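Local structure of rifin (Plasmodium falciparum, 7JZK) at residues 28-33 against 56-61; 36-41 against 113-118. The protein binds, through the helical V2 domain present here, the LAIR1 ectodomain derived from antibody MGD21, probably as a variant surface antigen. All blocks are in the same frame, centred on the assembly; numbering follows the deposited sequence.

Contact 1: 28-33 against 56-61; sequences RNAIIG and TSYSDV
Y58 reaches from the loop between helices 49-55 and 61-75 and lays its ring along the side of helix 13-39, against I31 and A30. The CD2-CE2 side of the ring does the touching. I31 presents its CB to Y58 CE2 at 3.3 Å, a tight fit, and its CG2 branch to Y58 CD2 at 3.4 Å. The two side chains cross at a slant. The other branch, I31 CG1, stands anti to the backbone N (chi1 -162°) and passes 4.0 Å from the carbonyl O of Y58. The helix backbone comes close as well: I31 N lies in the plane of the ring at its edge, 3.6 Å from Y58 CE2, while R28 N approaches Y58 CD2 obliquely at 3.9 Å. Farther out, Y58 OH ends 4.1 Å from A30 CB. To lie this way the tyrosine takes a first torsion of 144°, well short of a staggered anti position, which suggests some strain.

The loop holding the ring is a type I turn from S57 to D60. It is reinforced by an ST turn, in which S57 OG accepts a nearly straight bond (168°) from S59 N at 3.1 Å. D60 then N-caps helix 61-75, with its OD2 also bonded to the hydroxyl of T63. On the helix side, R28 turns its side chain from the loop toward helix 49-55, where NH2 makes a weak bond to K50 O. A123 of helix 108-126 touches both A30 and Y58, adding a third wall.

Chemically, then, the loop is joined to the helix by van der Waals fit round a single aromatic side chain, and the polar bonding serves to shape the turn that carries it.

Contact 2: 36-41 against 113-118; sequences KRYFHI and TGAVTQ
Y38 and F39, on the last turn of helix 13-39, meet A115 and V116 of helix 108-126 in a helix-helix contact inside the mostly helical V2 domain of this rifin. Y38 CE1 comes to 4.2 Å from A115 CB. At the far end of its ring, F39 CZ lies 4.3 Å from A115 CB, and as far from V116 CG2. A115 is thus shared by two rings, each of which it meets obliquely, and the spacings are those of easy apolar packing.

Within the first segment the two rings also touch. With CG anti to its backbone N (chi1 -168°), Y38 points the CD1 corner of its ring at the face of F39, 3.9 Å above the plane and over the ring centre. Both rings meet A115. Around them, V91 and T94 of helix 86-94 touch Y38, while V61 and I64 of helix 61-75 lie on V116, so the junction draws in two further helices.

The hydrogen bonds here lie within the segments or run to outside partners, and do not link one segment to the other. After F39 the helix gives out: H40 has a positive phi, 57°, its N makes a weak bond to K36 O, and its carbonyl O is taken by N85 ND2. In the second helix T113 O accepts twice, from T117 N and from the T117 hydroxyl; T117 OG1 lies 2.9 Å from T113 O and 40° out of the carbonyl plane.

How the contacts relate
Both contacts draw on helix 13-39, contact 1 a little past its midpoint and contact 2 on its C-terminal end, and their centres are about 11 Å apart. They meet through V61, at the start of helix 61-75: its CG1 lies 3.8 Å from V116 CG1 and 3.8 Å from T117 OG1. Segment 56-61 is thereby packed directly on helix 108-126. Along the chain the four segments alternate. T56 touches the attached glycan, whereas the side chain of V116 stays about 13 Å from an N-acetylglucosamine. The LAIR1 chain touches none of the four segments, consistent with a part in the helical framework rather than in the interface.

Contact 1: 28-33 against 56-61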
loop_
_atom_site.group_PDB
_atom_site.type_symbol
_atom_site.label_atom_id
_atom_site.label_comp_id
_atom_site.label_asym_id
_atom_site.label_seq_id
_atom_site.Cartn_x
_atom_site.Cartn_y
_atom_site.Cartn_z
ATOM N N ARG B 28 -11.874 0.479 23.683
ATOM C CA ARG B 28 -11.391 -0.410 22.635
ATOM C C ARG B 28 -12.422 -0.521 21.525
ATOM O O ARG B 28 -12.077 -0.464 20.342
ATOM C CB ARG B 28 -11.089 -1.794 23.214
ATOM C CG ARG B 28 -9.974 -1.805 24.235
ATOM C CD ARG B 28 -9.963 -3.082 25.105
ATOM N NE ARG B 28 -9.712 -4.369 24.447
ATOM C CZ ARG B 28 -8.797 -5.241 24.876
ATOM N NH1 ARG B 28 -8.065 -4.938 25.943
ATOM N NH2 ARG B 28 -8.624 -6.417 24.272
ATOM N N ASN B 29 -13.702 -0.631 21.885
ATOM C CA ASN B 29 -14.736 -0.731 20.867
ATOM C C ASN B 29 -14.782 0.513 19.997
ATOM O O ASN B 29 -14.994 0.411 18.786
ATOM C CB ASN B 29 -16.095 -0.976 21.514
ATOM C CG ASN B 29 -16.198 -2.344 22.124
ATOM O OD1 ASN B 29 -15.216 -3.082 22.168
ATOM N ND2 ASN B 29 -17.383 -2.694 22.613
ATOM N N ALA B 30 -14.564 1.693 20.585
ATOM C CA ALA B 30 -14.596 2.916 19.791
ATOM C C ALA B 30 -13.455 2.955 18.778
ATOM O O ALA B 30 -13.664 3.277 17.597
ATOM C CB ALA B 30 -14.548 4.141 20.707
ATOM N N ILE B 31 -12.235 2.625 19.212
ATOM C CA ILE B 31 -11.160 2.715 18.224
ATOM C C ILE B 31 -11.292 1.603 17.202
ATOM O O ILE B 31 -10.945 1.787 16.033
ATOM C CB ILE B 31 -9.747 2.704 18.832
ATOM C CG1 ILE B 31 -8.753 3.234 17.797
ATOM C CG2 ILE B 31 -9.329 1.305 19.177
ATOM C CD1 ILE B 31 -9.112 4.585 17.210
ATOM N N ILE B 32 -11.824 0.452 17.599
ATOM C CA ILE B 32 -11.911 -0.647 16.656
ATOM C C ILE B 32 -12.928 -0.299 15.595
ATOM O O ILE B 32 -12.685 -0.478 14.398
ATOM C CB ILE B 32 -12.238 -1.979 17.366
ATOM C CG1 ILE B 32 -11.009 -2.508 18.118
ATOM C CG2 ILE B 32 -12.783 -2.999 16.338
ATOM C CD1 ILE B 32 -11.353 -3.535 19.227
ATOM N N GLY B 33 -14.091 0.190 16.011
ATOM C CA GLY B 33 -15.072 0.619 15.038
ATOM C C GLY B 33 -14.533 1.675 14.102
ATOM O O GLY B 33 -14.800 1.633 12.905
ATOM N N THR B 56 -1.558 -3.644 22.980
ATOM C CA THR B 56 -1.170 -2.264 22.734
ATOM C C THR B 56 -2.273 -1.290 23.115
ATOM O O THR B 56 -3.464 -1.603 23.035
ATOM C CB THR B 56 -0.789 -2.041 21.274
ATOM O OG1 THR B 56 -1.166 -0.713 20.890
ATOM C CG2 THR B 56 -1.481 -3.014 20.408
ATOM N N SER B 57 -1.846 -0.093 23.501
ATOM C CA SER B 57 -2.762 0.900 24.041
ATOM C C SER B 57 -3.769 1.338 22.993
ATOM O O SER B 57 -3.501 1.323 21.789
ATOM C CB SER B 57 -2.005 2.123 24.542
ATOM O OG SER B 57 -2.867 3.250 24.548
ATOM N N TYR B 58 -4.935 1.754 23.472
ATOM C CA TYR B 58 -6.034 2.161 22.615
ATOM C C TYR B 58 -5.821 3.534 21.977
ATOM O O TYR B 58 -6.513 3.870 21.009
ATOM C CB TYR B 58 -7.325 2.108 23.446
ATOM C CG TYR B 58 -8.344 3.175 23.138
ATOM C CD1 TYR B 58 -8.344 4.398 23.805
ATOM C CD2 TYR B 58 -9.315 2.958 22.189
ATOM C CE1 TYR B 58 -9.292 5.380 23.508
ATOM C CE2 TYR B 58 -10.246 3.934 21.879
ATOM C CZ TYR B 58 -10.250 5.130 22.541
ATOM O OH TYR B 58 -11.211 6.068 22.209
ATOM N N SER B 59 -4.860 4.325 22.457
ATOM C CA SER B 59 -4.571 5.643 21.889
ATOM C C SER B 59 -3.134 5.761 21.376
ATOM O O SER B 59 -2.636 6.877 21.189
ATOM C CB SER B 59 -4.860 6.738 22.917
ATOM O OG SER B 59 -4.224 6.435 24.153
ATOM N N ASP B 60 -2.469 4.635 21.117
ATOM C CA ASP B 60 -1.064 4.616 20.701
ATOM C C ASP B 60 -0.976 4.836 19.190
ATOM O O ASP B 60 -0.752 3.916 18.405
ATOM C CB ASP B 60 -0.428 3.289 21.106
ATOM C CG ASP B 60 1.068 3.242 20.840
ATOM O OD1 ASP B 60 1.635 4.239 20.322
ATOM O OD2 ASP B 60 1.668 2.183 21.119
ATOM N N VAL B 61 -1.071 6.103 18.795
ATOM C CA VAL B 61 -1.154 6.428 17.375
ATOM C C VAL B 61 0.029 5.842 16.606
ATOM O O VAL B 61 -0.129 5.335 15.489
ATOM C CB VAL B 61 -1.237 7.949 17.192
ATOM C CG1 VAL B 61 -0.895 8.296 15.760
ATOM C CG2 VAL B 61 -2.609 8.478 17.625
#

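Contact 2: 36-41 against 113-118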
loop_
_atom_site.group_PDB
_atom_site.type_symbol
_atom_site.label_atom_id
_atom_site.label_comp_id
_atom_site.label_asym_id
_atom_site.label_seq_id
_atom_site.Cartn_x
_atom_site.Cartn_y
_atom_site.Cartn_z
ATOM N N LYS B 36 -12.131 0.024 11.605
ATOM C CA LYS B 36 -12.860 -0.852 10.704
ATOM C C LYS B 36 -13.643 -0.049 9.678
ATOM O O LYS B 36 -13.646 -0.364 8.491
ATOM C CB LYS B 36 -13.812 -1.732 11.524
ATOM C CG LYS B 36 -14.013 -3.165 11.028
ATOM C CD LYS B 36 -15.209 -3.868 11.676
ATOM C CE LYS B 36 -14.999 -4.041 13.153
ATOM N NZ LYS B 36 -13.580 -4.340 13.469
ATOM N N ARG B 37 -14.320 0.996 10.123
ATOM C CA ARG B 37 -15.136 1.809 9.238
ATOM C C ARG B 37 -14.289 2.683 8.322
ATOM O O ARG B 37 -14.745 3.045 7.230
ATOM C CB ARG B 37 -16.130 2.616 10.082
ATOM C CG ARG B 37 -17.188 1.704 10.780
ATOM C CD ARG B 37 -18.024 2.422 11.848
ATOM N NE ARG B 37 -18.758 3.579 11.335
ATOM C CZ ARG B 37 -19.036 4.672 12.049
ATOM N NH1 ARG B 37 -19.716 5.670 11.488
ATOM N NH2 ARG B 37 -18.618 4.787 13.315
ATOM N N TYR B 38 -13.071 3.055 8.735
ATOM C CA TYR B 38 -12.275 3.938 7.889
ATOM C C TYR B 38 -11.333 3.173 6.975
ATOM O O TYR B 38 -11.125 3.580 5.834
ATOM C CB TYR B 38 -11.448 4.904 8.743
ATOM C CG TYR B 38 -10.826 6.039 7.963
ATOM C CD1 TYR B 38 -9.631 5.869 7.274
ATOM C CD2 TYR B 38 -11.438 7.277 7.909
ATOM C CE1 TYR B 38 -9.066 6.902 6.550
ATOM C CE2 TYR B 38 -10.889 8.316 7.203
ATOM C CZ TYR B 38 -9.702 8.126 6.520
ATOM O OH TYR B 38 -9.141 9.166 5.811
ATOM N N PHE B 39 -10.758 2.074 7.453
ATOM C CA PHE B 39 -9.827 1.281 6.664
ATOM C C PHE B 39 -10.441 -0.006 6.135
ATOM O O PHE B 39 -9.823 -0.659 5.295
ATOM C CB PHE B 39 -8.589 0.923 7.485
ATOM C CG PHE B 39 -7.743 2.095 7.844
ATOM C CD1 PHE B 39 -6.811 2.598 6.959
ATOM C CD2 PHE B 39 -7.871 2.692 9.093
ATOM C CE1 PHE B 39 -6.026 3.695 7.303
ATOM C CE2 PHE B 39 -7.086 3.782 9.447
ATOM C CZ PHE B 39 -6.165 4.284 8.549
ATOM N N HIS B 40 -11.656 -0.357 6.550
ATOM C CA HIS B 40 -12.320 -1.544 6.023
ATOM C C HIS B 40 -11.451 -2.765 6.249
ATOM O O HIS B 40 -11.409 -3.687 5.442
ATOM C CB HIS B 40 -12.684 -1.340 4.549
ATOM C CG HIS B 40 -13.058 0.083 4.246
ATOM N ND1 HIS B 40 -14.242 0.648 4.688
ATOM C CD2 HIS B 40 -12.371 1.077 3.623
ATOM C CE1 HIS B 40 -14.284 1.914 4.304
ATOM N NE2 HIS B 40 -13.161 2.201 3.663
ATOM N N ILE B 41 -10.862 -2.781 7.441
ATOM C CA ILE B 41 -10.006 -3.910 7.879
ATOM C C ILE B 41 -10.594 -4.514 9.161
ATOM O O ILE B 41 -11.253 -3.796 9.887
ATOM C CB ILE B 41 -8.557 -3.408 8.047
ATOM C CG1 ILE B 41 -7.539 -4.440 7.571
ATOM C CG2 ILE B 41 -8.267 -2.919 9.456
ATOM C CD1 ILE B 41 -7.666 -4.777 6.114
ATOM N N THR B 113 -0.635 8.127 9.538
ATOM C CA THR B 113 -0.466 8.715 10.862
ATOM C C THR B 113 -1.459 9.844 11.064
ATOM O O THR B 113 -2.162 9.886 12.072
ATOM C CB THR B 113 0.987 9.206 11.018
ATOM O OG1 THR B 113 1.883 8.080 10.969
ATOM C CG2 THR B 113 1.206 9.986 12.313
ATOM N N GLY B 114 -1.591 10.727 10.086
ATOM C CA GLY B 114 -2.574 11.787 10.226
ATOM C C GLY B 114 -3.988 11.246 10.330
ATOM O O GLY B 114 -4.791 11.724 11.144
ATOM N N ALA B 115 -4.297 10.209 9.548
ATOM C CA ALA B 115 -5.638 9.639 9.600
ATOM C C ALA B 115 -5.914 9.030 10.971
ATOM O O ALA B 115 -6.945 9.307 11.599
ATOM C CB ALA B 115 -5.804 8.594 8.498
ATOM N N VAL B 116 -4.969 8.241 11.479
ATOM C CA VAL B 116 -5.146 7.596 12.769
ATOM C C VAL B 116 -5.270 8.636 13.858
ATOM O O VAL B 116 -6.046 8.470 14.809
ATOM C CB VAL B 116 -3.960 6.655 13.022
ATOM C CG1 VAL B 116 -3.883 6.275 14.479
ATOM C CG2 VAL B 116 -4.075 5.441 12.149
ATOM N N THR B 117 -4.567 9.758 13.703
ATOM C CA THR B 117 -4.681 10.828 14.680
ATOM C C THR B 117 -6.112 11.328 14.731
ATOM O O THR B 117 -6.723 11.405 15.809
ATOM C CB THR B 117 -3.727 11.970 14.329
ATOM O OG1 THR B 117 -2.362 11.534 14.457
ATOM C CG2 THR B 117 -3.984 13.166 15.242
ATOM N N GLN B 118 -6.694 11.597 13.564
ATOM C CA GLN B 118 -8.080 12.046 13.578
ATOM C C GLN B 118 -8.999 10.990 14.183
ATOM O O GLN B 118 -9.894 11.315 14.973
ATOM C CB GLN B 118 -8.540 12.383 12.169
ATOM C CG GLN B 118 -7.586 13.251 11.381
ATOM C CD GLN B 118 -8.072 14.669 11.313
ATOM O OE1 GLN B 118 -8.536 15.218 12.316
ATOM N NE2 GLN B 118 -7.996 15.270 10.128
#